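Local structure of D-3-phosphoglycerate dehydrogenase-related protein (Vibrio cholerae, 4S1V) at residues 13-23 with 297-308; 246-254 with 276-284. The protein probably catalyses the NAD-dependent oxidation of 3-phosphoglycerate or a related D-2-hydroxyacid, as a D-isomer-specific 2-hydroxyacid dehydrogenase. All blocks are in the same frame, centred on the assembly; numbering follows the deposited sequence.

In the fold
Each contact belongs to a different one of the two parallel-sheet halves of the chain. Contact 1 (13-23 with 297-308) packs the C-terminal helix 294-312 against a loop of the five-stranded half built from the N-terminal strands, so both ends of the chain meet there. Contact 2 (246-254 with 276-284) lies in the seven-stranded half, the probable NAD-binding Rossmann domain, at its edge strand 283-285. That strand is followed directly by helix 294-312, which carries the chain back to contact 1. The contact centres are 37 Å apart, on opposite sides of the chain's centre, and their nearest atoms are about 18 Å apart. Both touch the second subunit.

Contact 1 (13-23 with 297-308); sequences VVRGLNAFQCL and YEIYFQAAFENV
L23 lies across the ring of F305, its CD1 almost directly over the centre of one face, 3.5 Å from the centroid and 6° off the normal: a CH-pi contact. F305 is thus held between L23 and CB of F301 from its own helix, which backs the opposite face, and its CD2 edge comes to 3.0 Å from A19 O. F301, one helical turn before F305, takes V14 CG2 over its face, 3.5 Å from CZ, while L17 CD1 meets CD2 of that ring at 3.6 Å. A19, small enough to let the backbones close in, rests its CB 3.5 Å from Q302 N. V14 and F305 also touch strand 3-6, so helix 294-312, from the far end of the chain, packs on the N-terminal sheet. E298, bent at chi2 (-72°), turns its carboxylate back to two successive amides: OE2 accepts from N18 N at 2.7 Å and OE1 from A19 N at 2.9 Å, each through a syn lone pair. K294 adds a salt bridge to OE2, so the carboxylate is probably stabilised as the anion while it ties the amides of N18 and A19 to the helix.

Contact 2 (246-254 with 276-284); sequences GALYSVMQA and PLLSLPNVL
Helix 247-254 faces a chain that goes from a 3-10 turn at 276-278 through a type I turn, L280 to V283, into the edge strand. The backbones come nearest at Y249 and L277, whose CA atoms are 5.6 Å apart, and remain close as far as M252 and N282. P276 lays CB over one face of the Y249 ring, 3.7 Å from the centroid and 18° off the normal, a CH-pi contact suited to a rigid, flat-sided proline; CB of Q253 backs the opposite face. Y249 CG stands anti to the backbone N (chi1 170°), which swings the ring toward the 3-10 turn. L280 inserts its branched end into the helix surface, CD1 lying 3.6 Å from both M252 CB and Y249 CD1. L277 places CD1 3.8 Å from L248 CD2, both leucines also touching V262 of strand 259-262. Strands 259-262 and 283-285 close one side of the Rossmann-type parallel sheet, and helix 247-254, just before the first of them, packs on that side. V283 CG2 meets M252 CG at 3.7 Å, the flexible methionine chain bending away beyond it. The one hydrogen bond across the segments runs from N282 ND2 to M252 O, 2.9 Å long and nearly straight at 167°. The donor stands above the carbonyl plane, whereas the oxygen lies close to the plane of the asparagine amide. Asparagine suits this place because one short amide reaches two carbonyls, M252 O and that of R258, the residue leading into strand 259-262. Farther out, Y249 OH bonds to V30 O and Q253 NE2 to N12 OD1, both of the third subunit, whose F31 ring lies nearly parallel to that of Y249.

Contact 1 (13-23 with 297-308)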
loop_
_atom_site.group_PDB
_atom_site.type_symbol
_atom_site.label_atom_id
_atom_site.label_comp_id
_atom_site.label_asym_id
_atom_site.label_seq_id
_atom_site.Cartn_x
_atom_site.Cartn_y
_atom_site.Cartn_z
ATOM N N VAL C 13 26.781 10.984 17.860
ATOM C CA VAL C 13 27.679 9.833 17.866
ATOM C C VAL C 13 29.147 10.240 17.985
ATOM O O VAL C 13 29.997 9.422 18.335
ATOM C CB VAL C 13 27.496 8.965 16.596
ATOM C CG1 VAL C 13 26.209 8.155 16.678
ATOM C CG2 VAL C 13 27.533 9.827 15.333
ATOM N N VAL C 14 29.440 11.504 17.685
ATOM C CA VAL C 14 30.815 12.014 17.728
ATOM C C VAL C 14 31.444 11.834 19.119
ATOM O O VAL C 14 32.602 11.421 19.219
ATOM C CB VAL C 14 30.908 13.467 17.199
ATOM C CG1 VAL C 14 32.263 14.096 17.513
ATOM C CG2 VAL C 14 30.645 13.493 15.699
ATOM N N ARG C 15 30.664 12.088 20.174
ATOM C CA ARG C 15 31.114 11.902 21.570
ATOM C C ARG C 15 31.692 10.518 21.807
ATOM O O ARG C 15 32.599 10.357 22.621
ATOM C CB ARG C 15 29.964 12.096 22.571
ATOM C CG ARG C 15 29.500 13.524 22.781
ATOM C CD ARG C 15 28.487 13.653 23.922
ATOM N NE ARG C 15 27.394 12.665 23.893
ATOM C CZ ARG C 15 26.291 12.746 24.647
ATOM N NH1 ARG C 15 26.112 13.770 25.475
ATOM N NH2 ARG C 15 25.354 11.806 24.574
ATOM N N GLY C 16 31.146 9.526 21.107
ATOM C CA GLY C 16 31.511 8.127 21.304
ATOM C C GLY C 16 32.664 7.591 20.474
ATOM O O GLY C 16 33.041 6.425 20.617
ATOM N N LEU C 17 33.226 8.423 19.599
ATOM C CA LEU C 17 34.334 7.989 18.738
ATOM C C LEU C 17 35.644 7.901 19.522
ATOM O O LEU C 17 35.823 8.617 20.509
ATOM C CB LEU C 17 34.512 8.951 17.563
ATOM C CG LEU C 17 33.321 9.234 16.642
ATOM C CD1 LEU C 17 33.687 10.315 15.643
ATOM C CD2 LEU C 17 32.854 7.972 15.928
ATOM N N ASN C 18 36.557 7.032 19.071
ATOM C CA ASN C 18 37.924 6.977 19.602
ATOM C C ASN C 18 38.598 8.331 19.515
ATOM O O ASN C 18 39.328 8.736 20.420
ATOM C CB ASN C 18 38.787 5.965 18.839
ATOM C CG ASN C 18 38.333 4.538 19.040
ATOM O OD1 ASN C 18 37.727 4.201 20.053
ATOM N ND2 ASN C 18 38.622 3.690 18.064
ATOM N N ALA C 19 38.342 9.025 18.411
ATOM C CA ALA C 19 38.949 10.322 18.156
ATOM C C ALA C 19 38.562 11.393 19.186
ATOM O O ALA C 19 39.301 12.356 19.376
ATOM C CB ALA C 19 38.622 10.784 16.748
ATOM N N PHE C 20 37.419 11.219 19.850
ATOM C CA PHE C 20 36.940 12.195 20.832
ATOM C C PHE C 20 37.878 12.353 22.028
ATOM O O PHE C 20 37.960 13.436 22.607
ATOM C CB PHE C 20 35.526 11.853 21.310
ATOM C CG PHE C 20 34.774 13.027 21.885
ATOM C CD1 PHE C 20 34.173 13.969 21.049
ATOM C CD2 PHE C 20 34.653 13.186 23.262
ATOM C CE1 PHE C 20 33.474 15.046 21.575
ATOM C CE2 PHE C 20 33.954 14.262 23.797
ATOM C CZ PHE C 20 33.361 15.190 22.954
ATOM N N GLN C 21 38.593 11.286 22.386
ATOM C CA GLN C 21 39.562 11.344 23.490
ATOM C C GLN C 21 40.718 12.299 23.223
ATOM O O GLN C 21 41.326 12.810 24.164
ATOM C CB GLN C 21 40.089 9.951 23.860
ATOM C CG GLN C 21 39.238 9.235 24.906
ATOM C CD GLN C 21 39.077 10.034 26.195
ATOM O OE1 GLN C 21 40.059 10.472 26.805
ATOM N NE2 GLN C 21 37.828 10.227 26.616
ATOM N N CYS C 22 40.997 12.538 21.941
ATOM C CA CYS C 22 41.991 13.520 21.504
ATOM C C CYS C 22 41.672 14.945 21.969
ATOM O O CYS C 22 42.523 15.832 21.883
ATOM C CB CYS C 22 42.130 13.506 19.976
ATOM S SG CYS C 22 42.726 11.949 19.273
ATOM N N LEU C 23 40.447 15.161 22.450
ATOM C CA LEU C 23 40.020 16.489 22.906
ATOM C C LEU C 23 39.981 16.644 24.432
ATOM O O LEU C 23 39.492 17.655 24.949
ATOM C CB LEU C 23 38.668 16.855 22.300
ATOM C CG LEU C 23 38.573 17.048 20.785
ATOM C CD1 LEU C 23 37.141 17.421 20.431
ATOM C CD2 LEU C 23 39.552 18.102 20.282
ATOM N N TYR C 297 33.939 8.406 10.004
ATOM C CA TYR C 297 33.889 9.376 11.111
ATOM C C TYR C 297 35.149 9.377 11.982
ATOM O O TYR C 297 35.577 10.439 12.444
ATOM C CB TYR C 297 32.657 9.149 11.994
ATOM C CG TYR C 297 31.445 10.021 11.671
ATOM C CD1 TYR C 297 31.092 10.319 10.346
ATOM C CD2 TYR C 297 30.628 10.516 12.699
ATOM C CE1 TYR C 297 29.979 11.109 10.058
ATOM C CE2 TYR C 297 29.510 11.292 12.422
ATOM C CZ TYR C 297 29.184 11.587 11.101
ATOM O OH TYR C 297 28.074 12.365 10.820
ATOM N N GLU C 298 35.744 8.205 12.215
ATOM C CA GLU C 298 36.984 8.171 12.999
ATOM C C GLU C 298 38.090 8.938 12.267
ATOM O O GLU C 298 38.825 9.716 12.890
ATOM C CB GLU C 298 37.433 6.745 13.349
ATOM C CG GLU C 298 36.580 6.012 14.380
ATOM C CD GLU C 298 36.714 6.521 15.813
ATOM O OE1 GLU C 298 37.422 7.516 16.075
ATOM O OE2 GLU C 298 36.089 5.905 16.701
ATOM N N ILE C 299 38.177 8.738 10.948
ATOM C CA ILE C 299 39.155 9.429 10.105
ATOM C C ILE C 299 38.907 10.942 10.113
ATOM O O ILE C 299 39.823 11.727 10.379
ATOM C CB ILE C 299 39.144 8.861 8.662
ATOM C CG1 ILE C 299 39.750 7.447 8.640
ATOM C CG2 ILE C 299 39.872 9.783 7.692
ATOM C CD1 ILE C 299 39.185 6.552 7.557
ATOM N N TYR C 300 37.667 11.343 9.835
ATOM C CA TYR C 300 37.299 12.760 9.800
ATOM C C TYR C 300 37.681 13.498 11.070
ATOM O O TYR C 300 38.299 14.561 11.029
ATOM C CB TYR C 300 35.796 12.938 9.581
ATOM C CG TYR C 300 35.354 12.801 8.153
ATOM C CD1 TYR C 300 36.080 13.383 7.110
ATOM C CD2 TYR C 300 34.193 12.118 7.843
ATOM C CE1 TYR C 300 35.661 13.259 5.794
ATOM C CE2 TYR C 300 33.764 11.993 6.532
ATOM C CZ TYR C 300 34.497 12.559 5.515
ATOM O OH TYR C 300 34.046 12.425 4.227
ATOM N N PHE C 301 37.293 12.922 12.196
ATOM C CA PHE C 301 37.442 13.605 13.454
ATOM C C PHE C 301 38.848 13.472 14.044
ATOM O O PHE C 301 39.313 14.397 14.696
ATOM C CB PHE C 301 36.304 13.221 14.406
ATOM C CG PHE C 301 34.957 13.712 13.931
ATOM C CD1 PHE C 301 34.558 15.030 14.160
ATOM C CD2 PHE C 301 34.113 12.881 13.204
ATOM C CE1 PHE C 301 33.331 15.495 13.707
ATOM C CE2 PHE C 301 32.880 13.340 12.745
ATOM C CZ PHE C 301 32.492 14.652 12.995
ATOM N N GLN C 302 39.550 12.370 13.772
ATOM C CA GLN C 302 40.943 12.272 14.225
ATOM C C GLN C 302 41.772 13.394 13.616
ATOM O O GLN C 302 42.561 14.026 14.311
ATOM C CB GLN C 302 41.563 10.886 13.969
ATOM C CG GLN C 302 41.888 10.558 12.514
ATOM C CD GLN C 302 42.206 9.084 12.287
ATOM O OE1 GLN C 302 41.701 8.201 12.994
ATOM N NE2 GLN C 302 43.038 8.811 11.279
ATOM N N ALA C 303 41.544 13.671 12.337
ATOM C CA ALA C 303 42.292 14.698 11.614
ATOM C C ALA C 303 41.827 16.107 11.995
ATOM O O ALA C 303 42.653 16.999 12.208
ATOM C CB ALA C 303 42.189 14.480 10.116
ATOM N N ALA C 304 40.511 16.289 12.105
ATOM C CA ALA C 304 39.941 17.564 12.544
ATOM C C ALA C 304 40.384 17.916 13.965
ATOM O O ALA C 304 40.757 19.060 14.230
ATOM C CB ALA C 304 38.421 17.549 12.433
ATOM N N PHE C 305 40.357 16.934 14.869
ATOM C CA PHE C 305 40.775 17.164 16.259
ATOM C C PHE C 305 42.285 17.344 16.386
ATOM O O PHE C 305 42.762 18.024 17.300
ATOM C CB PHE C 305 40.299 16.034 17.182
ATOM C CG PHE C 305 38.806 15.878 17.244
ATOM C CD1 PHE C 305 37.954 16.893 16.799
ATOM C CD2 PHE C 305 38.242 14.722 17.775
ATOM C CE1 PHE C 305 36.580 16.746 16.866
ATOM C CE2 PHE C 305 36.865 14.576 17.857
ATOM C CZ PHE C 305 36.035 15.585 17.399
ATOM N N GLU C 306 43.025 16.723 15.467
ATOM C CA GLU C 306 44.478 16.874 15.375
ATOM C C GLU C 306 44.823 18.324 15.047
ATOM O O GLU C 306 45.749 18.899 15.623
ATOM C CB GLU C 306 45.046 15.920 14.306
ATOM C CG GLU C 306 46.502 16.130 13.924
ATOM C CD GLU C 306 46.843 15.579 12.545
ATOM O OE1 GLU C 306 46.187 14.621 12.078
ATOM O OE2 GLU C 306 47.775 16.115 11.910
ATOM N N ASN C 307 44.063 18.918 14.129
ATOM C CA ASN C 307 44.284 20.308 13.740
ATOM C C ASN C 307 43.895 21.293 14.845
ATOM O O ASN C 307 44.523 22.339 15.002
ATOM C CB ASN C 307 43.566 20.615 12.430
ATOM C CG ASN C 307 44.271 20.012 11.228
ATOM O OD1 ASN C 307 45.492 19.823 11.238
ATOM N ND2 ASN C 307 43.510 19.716 10.184
ATOM N N VAL C 308 42.875 20.935 15.617
ATOM C CA VAL C 308 42.483 21.702 16.790
ATOM C C VAL C 308 43.647 21.785 17.783
ATOM O O VAL C 308 44.008 22.881 18.221
ATOM C CB VAL C 308 41.212 21.121 17.460
ATOM C CG1 VAL C 308 40.993 21.735 18.835
ATOM C CG2 VAL C 308 39.990 21.364 16.581
#

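Contact 2 (246-254 with 276-284)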
loop_
_atom_site.group_PDB
_atom_site.type_symbol
_atom_site.label_atom_id
_atom_site.label_comp_id
_atom_site.label_asym_id
_atom_site.label_seq_id
_atom_site.Cartn_x
_atom_site.Cartn_y
_atom_site.Cartn_z
ATOM N N GLY C 246 15.001 20.917 -10.359
ATOM C CA GLY C 246 13.659 20.348 -10.489
ATOM C C GLY C 246 13.519 19.238 -11.522
ATOM O O GLY C 246 12.511 18.527 -11.547
ATOM N N ALA C 247 14.526 19.091 -12.381
ATOM C CA ALA C 247 14.423 18.197 -13.536
ATOM C C ALA C 247 14.253 16.733 -13.139
ATOM O O ALA C 247 13.455 16.018 -13.757
ATOM C CB ALA C 247 15.619 18.372 -14.462
ATOM N N LEU C 248 14.987 16.288 -12.115
ATOM C CA LEU C 248 14.868 14.904 -11.663
ATOM C C LEU C 248 13.456 14.581 -11.177
ATOM O O LEU C 248 12.877 13.554 -11.571
ATOM C CB LEU C 248 15.882 14.557 -10.565
ATOM C CG LEU C 248 15.870 13.066 -10.133
ATOM C CD1 LEU C 248 16.203 12.104 -11.270
ATOM C CD2 LEU C 248 16.794 12.815 -8.948
ATOM N N TYR C 249 12.912 15.444 -10.319
ATOM C CA TYR C 249 11.553 15.215 -9.817
ATOM C C TYR C 249 10.548 15.163 -10.965
ATOM O O TYR C 249 9.740 14.243 -11.048
ATOM C CB TYR C 249 11.092 16.253 -8.775
ATOM C CG TYR C 249 9.610 16.075 -8.509
ATOM C CD1 TYR C 249 9.162 15.053 -7.674
ATOM C CD2 TYR C 249 8.656 16.854 -9.170
ATOM C CE1 TYR C 249 7.813 14.842 -7.460
ATOM C CE2 TYR C 249 7.296 16.642 -8.975
ATOM C CZ TYR C 249 6.883 15.634 -8.120
ATOM O OH TYR C 249 5.552 15.404 -7.896
ATOM N N SER C 250 10.596 16.163 -11.837
ATOM C CA SER C 250 9.647 16.259 -12.945
ATOM C C SER C 250 9.651 14.974 -13.778
ATOM O O SER C 250 8.586 14.455 -14.122
ATOM C CB SER C 250 9.960 17.480 -13.812
ATOM O OG SER C 250 8.989 17.633 -14.841
ATOM N N VAL C 251 10.845 14.447 -14.057
ATOM C CA VAL C 251 11.018 13.260 -14.916
ATOM C C VAL C 251 10.592 11.959 -14.226
ATOM O O VAL C 251 9.898 11.136 -14.820
ATOM C CB VAL C 251 12.473 13.150 -15.435
ATOM C CG1 VAL C 251 12.726 11.806 -16.098
ATOM C CG2 VAL C 251 12.778 14.272 -16.420
ATOM N N MET C 252 10.984 11.783 -12.968
ATOM C CA MET C 252 10.598 10.590 -12.218
ATOM C C MET C 252 9.086 10.509 -11.981
ATOM O O MET C 252 8.486 9.430 -12.081
ATOM C CB MET C 252 11.376 10.503 -10.903
ATOM C CG MET C 252 12.874 10.299 -11.097
ATOM S SD MET C 252 13.256 8.855 -12.114
ATOM C CE MET C 252 14.486 9.555 -13.203
ATOM N N GLN C 253 8.471 11.650 -11.678
ATOM C CA GLN C 253 7.026 11.697 -11.476
ATOM C C GLN C 253 6.308 11.276 -12.755
ATOM O O GLN C 253 5.341 10.523 -12.702
ATOM C CB GLN C 253 6.578 13.094 -11.015
ATOM C CG GLN C 253 5.255 13.578 -11.616
ATOM C CD GLN C 253 4.053 12.961 -10.952
ATOM O OE1 GLN C 253 3.004 12.763 -11.575
ATOM N NE2 GLN C 253 4.199 12.649 -9.667
ATOM N N ALA C 254 6.810 11.744 -13.894
ATOM C CA ALA C 254 6.222 11.452 -15.207
ATOM C C ALA C 254 6.406 10.000 -15.679
ATOM O O ALA C 254 5.670 9.522 -16.553
ATOM C CB ALA C 254 6.783 12.417 -16.247
ATOM N N PRO C 276 10.271 17.570 -3.106
ATOM C CA PRO C 276 9.288 16.768 -3.852
ATOM C C PRO C 276 9.720 15.315 -4.112
ATOM O O PRO C 276 8.867 14.435 -4.228
ATOM C CB PRO C 276 9.126 17.536 -5.170
ATOM C CG PRO C 276 10.364 18.367 -5.302
ATOM C CD PRO C 276 10.801 18.691 -3.904
ATOM N N LEU C 277 11.027 15.064 -4.177
ATOM C CA LEU C 277 11.533 13.708 -4.403
ATOM C C LEU C 277 11.110 12.696 -3.343
ATOM O O LEU C 277 11.022 11.507 -3.636
ATOM C CB LEU C 277 13.059 13.692 -4.560
ATOM C CG LEU C 277 13.691 14.218 -5.846
ATOM C CD1 LEU C 277 15.213 14.184 -5.716
ATOM C CD2 LEU C 277 13.243 13.407 -7.051
ATOM N N LEU C 278 10.820 13.168 -2.133
ATOM C CA LEU C 278 10.406 12.297 -1.032
ATOM C C LEU C 278 8.996 11.710 -1.174
ATOM O O LEU C 278 8.593 10.858 -0.383
ATOM C CB LEU C 278 10.542 13.031 0.308
ATOM C CG LEU C 278 11.978 13.107 0.855
ATOM C CD1 LEU C 278 12.116 14.090 2.008
ATOM C CD2 LEU C 278 12.451 11.731 1.285
ATOM N N SER C 279 8.254 12.155 -2.181
ATOM C CA SER C 279 6.896 11.662 -2.397
ATOM C C SER C 279 6.736 10.745 -3.610
ATOM O O SER C 279 5.620 10.543 -4.076
ATOM C CB SER C 279 5.918 12.834 -2.513
ATOM O OG SER C 279 5.938 13.619 -1.334
ATOM N N LEU C 280 7.832 10.182 -4.114
ATOM C CA LEU C 280 7.752 9.273 -5.264
ATOM C C LEU C 280 8.179 7.859 -4.892
ATOM O O LEU C 280 9.294 7.660 -4.405
ATOM C CB LEU C 280 8.588 9.791 -6.442
ATOM C CG LEU C 280 8.195 11.113 -7.096
ATOM C CD1 LEU C 280 9.180 11.444 -8.201
ATOM C CD2 LEU C 280 6.775 11.081 -7.661
ATOM N N PRO C 281 7.292 6.864 -5.107
ATOM C CA PRO C 281 7.678 5.477 -4.838
ATOM C C PRO C 281 8.869 5.004 -5.674
ATOM O O PRO C 281 9.602 4.117 -5.229
ATOM C CB PRO C 281 6.422 4.677 -5.206
ATOM C CG PRO C 281 5.619 5.580 -6.090
ATOM C CD PRO C 281 5.894 6.963 -5.572
ATOM N N ASN C 282 9.060 5.594 -6.855
ATOM C CA ASN C 282 10.151 5.187 -7.751
ATOM C C ASN C 282 11.502 5.886 -7.525
ATOM O O ASN C 282 12.438 5.710 -8.312
ATOM C CB ASN C 282 9.718 5.280 -9.229
ATOM C CG ASN C 282 9.387 6.699 -9.669
ATOM O OD1 ASN C 282 9.038 7.553 -8.859
ATOM N ND2 ASN C 282 9.490 6.954 -10.974
ATOM N N VAL C 283 11.605 6.681 -6.462
ATOM C CA VAL C 283 12.886 7.288 -6.080
ATOM C C VAL C 283 13.278 6.835 -4.677
ATOM O O VAL C 283 12.541 7.053 -3.711
ATOM C CB VAL C 283 12.851 8.834 -6.141
ATOM C CG1 VAL C 283 14.175 9.438 -5.669
ATOM C CG2 VAL C 283 12.527 9.311 -7.548
ATOM N N LEU C 284 14.432 6.191 -4.572
ATOM C CA LEU C 284 14.988 5.856 -3.279
ATOM C C LEU C 284 15.718 7.090 -2.756
ATOM O O LEU C 284 16.594 7.633 -3.431
ATOM C CB LEU C 284 15.920 4.636 -3.388
ATOM C CG LEU C 284 16.491 4.032 -2.096
ATOM C CD1 LEU C 284 16.772 2.549 -2.255
ATOM C CD2 LEU C 284 17.749 4.759 -1.618
#